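Local coordinates for sensor protein (Haloarcula marismortui ATCC 43049, PDB 3BWL) that probably acts as a sensor histidine kinase, autophosphorylating on histidine with ATP, and is represented here by its PAS domain, which holds an indole-3-carbaldehyde molecule, at residues E54-G59 with E94-S99. Numbering follows the deposited sequence.
Sequences ESEVLG and ERRDGS
A salt bridge between E56 and R96 is the one contact between residues 54-59 and 94-99, whose nearest CA atoms, those of E56 and R96, are 9.9 Å apart. R96 NE donates to E56 OE2 at 3.1 Å, fairly straight at 157° and in the guanidinium plane; R96 NH1 adds a weak second bond to that same oxygen. The carboxylate is tilted 38° from the guanidinium, and OE2 is approached from its syn side, somewhat out of plane. The other oxygen, OE1, takes the backbone N of D53, which limits how the carboxylate can turn. With CG anti to the backbone N (chi1 -163°) and the chain extended to NE, R96 reaches across to the glutamate.

In this PAS domain, R96 sits on a type I turn, R95 to G98, joining antiparallel strands 86-94 and 100-112, while E56 belongs to the loop between helices 44-50 and 71-79; the bridge ties them at the surface, away from the indole pocket.

Within the 94-99 segment, D97 OD1 accepts from both S99 N (3.0 Å), making an Asx turn, and S99 OG (2.7 Å), just past the type I turn. R95 NH1 donates to S99 OG at 2.8 Å, extending the polar chain.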
loop_
_atom_site.group_PDB
_atom_site.type_symbol
_atom_site.label_atom_id
_atom_site.label_comp_id
_atom_site.label_asym_id
_atom_site.label_seq_id
_atom_site.Cartn_x
_atom_site.Cartn_y
_atom_site.Cartn_z
ATOM N N GLU A 54 -12.876 -7.869 -10.292
ATOM C CA GLU A 54 -12.713 -8.435 -8.960
ATOM C C GLU A 54 -13.423 -9.798 -8.806
ATOM O O GLU A 54 -12.897 -10.711 -8.172
ATOM C CB GLU A 54 -13.231 -7.433 -7.920
ATOM C CG GLU A 54 -13.070 -7.875 -6.501
ATOM C CD GLU A 54 -13.617 -6.870 -5.514
ATOM O OE1 GLU A 54 -14.860 -6.703 -5.446
ATOM O OE2 GLU A 54 -12.806 -6.261 -4.790
ATOM N N SER A 55 -14.619 -9.905 -9.386
ATOM C CA SER A 55 -15.417 -11.130 -9.306
ATOM C C SER A 55 -14.737 -12.348 -9.956
ATOM O O SER A 55 -15.090 -13.497 -9.628
ATOM C CB SER A 55 -16.822 -10.914 -9.894
ATOM O OG SER A 55 -16.770 -10.773 -11.309
ATOM N N GLU A 56 -13.774 -12.095 -10.850
ATOM C CA GLU A 56 -13.013 -13.146 -11.563
ATOM C C GLU A 56 -11.747 -13.559 -10.794
ATOM O O GLU A 56 -11.025 -14.456 -11.219
ATOM C CB GLU A 56 -12.579 -12.652 -12.966
ATOM C CG GLU A 56 -13.715 -12.329 -13.967
ATOM C CD GLU A 56 -13.222 -11.808 -15.340
ATOM O OE1 GLU A 56 -12.666 -10.678 -15.438
ATOM O OE2 GLU A 56 -13.435 -12.529 -16.349
ATOM N N VAL A 57 -11.466 -12.889 -9.682
ATOM C CA VAL A 57 -10.230 -13.085 -8.936
ATOM C C VAL A 57 -10.499 -13.561 -7.509
ATOM O O VAL A 57 -9.852 -14.467 -7.052
ATOM C CB VAL A 57 -9.415 -11.746 -8.886
ATOM C CG1 VAL A 57 -8.140 -11.894 -8.031
ATOM C CG2 VAL A 57 -9.025 -11.316 -10.295
ATOM N N LEU A 58 -11.424 -12.915 -6.798
ATOM C CA LEU A 58 -11.721 -13.300 -5.421
ATOM C C LEU A 58 -12.121 -14.774 -5.328
ATOM O O LEU A 58 -12.970 -15.263 -6.098
ATOM C CB LEU A 58 -12.834 -12.410 -4.819
ATOM C CG LEU A 58 -12.502 -10.934 -4.530
ATOM C CD1 LEU A 58 -13.654 -10.206 -3.850
ATOM C CD2 LEU A 58 -11.250 -10.830 -3.668
ATOM N N GLY A 59 -11.523 -15.472 -4.381
ATOM C CA GLY A 59 -11.894 -16.865 -4.169
ATOM C C GLY A 59 -11.046 -17.809 -4.955
ATOM O O GLY A 59 -11.015 -19.000 -4.647
ATOM N N GLU A 94 0.084 -13.748 -15.241
ATOM C CA GLU A 94 -0.550 -13.896 -16.544
ATOM C C GLU A 94 -1.800 -13.041 -16.554
ATOM O O GLU A 94 -2.724 -13.240 -15.729
ATOM C CB GLU A 94 -0.935 -15.347 -16.754
ATOM C CG GLU A 94 -1.402 -15.648 -18.165
ATOM C CD GLU A 94 -1.675 -17.136 -18.336
ATOM O OE1 GLU A 94 -2.342 -17.737 -17.455
ATOM O OE2 GLU A 94 -1.208 -17.721 -19.331
ATOM N N ARG A 95 -1.823 -12.070 -17.461
ATOM C CA ARG A 95 -2.993 -11.240 -17.644
ATOM C C ARG A 95 -4.141 -12.006 -18.335
ATOM O O ARG A 95 -3.911 -13.053 -19.004
ATOM C CB ARG A 95 -2.652 -9.999 -18.476
ATOM C CG ARG A 95 -1.512 -9.126 -17.875
ATOM C CD ARG A 95 -1.668 -7.725 -18.444
ATOM N NE ARG A 95 -0.610 -6.837 -17.975
ATOM C CZ ARG A 95 0.638 -6.806 -18.451
ATOM N NH1 ARG A 95 1.038 -7.657 -19.399
ATOM N NH2 ARG A 95 1.528 -5.931 -17.925
ATOM N N ARG A 96 -5.351 -11.440 -18.242
ATOM C CA ARG A 96 -6.504 -12.052 -18.929
ATOM C C ARG A 96 -6.244 -12.309 -20.410
ATOM O O ARG A 96 -6.623 -13.361 -20.954
ATOM C CB ARG A 96 -7.741 -11.194 -18.782
ATOM C CG ARG A 96 -9.042 -11.958 -19.093
ATOM C CD ARG A 96 -10.227 -11.058 -18.696
ATOM N NE ARG A 96 -11.512 -11.754 -18.698
ATOM C CZ ARG A 96 -12.210 -12.019 -19.803
ATOM N NH1 ARG A 96 -13.383 -12.649 -19.716
ATOM N NH2 ARG A 96 -11.728 -11.672 -20.999
ATOM N N ASP A 97 -5.592 -11.348 -21.060
ATOM C CA ASP A 97 -5.286 -11.443 -22.482
ATOM C C ASP A 97 -4.083 -12.340 -22.829
ATOM O O ASP A 97 -3.722 -12.456 -24.014
ATOM C CB ASP A 97 -5.126 -10.028 -23.072
ATOM C CG ASP A 97 -3.862 -9.295 -22.590
ATOM O OD1 ASP A 97 -3.019 -9.916 -21.902
ATOM O OD2 ASP A 97 -3.703 -8.076 -22.900
ATOM N N GLY A 98 -3.453 -12.949 -21.815
ATOM C CA GLY A 98 -2.370 -13.892 -22.028
ATOM C C GLY A 98 -0.984 -13.294 -22.031
ATOM O O GLY A 98 0.017 -14.027 -22.063
ATOM N N SER A 99 -0.897 -11.974 -22.014
ATOM C CA SER A 99 0.416 -11.333 -21.850
ATOM C C SER A 99 0.927 -11.609 -20.430
ATOM O O SER A 99 0.156 -12.033 -19.532
ATOM C CB SER A 99 0.309 -9.828 -22.128
ATOM O OG SER A 99 -0.523 -9.186 -21.170
#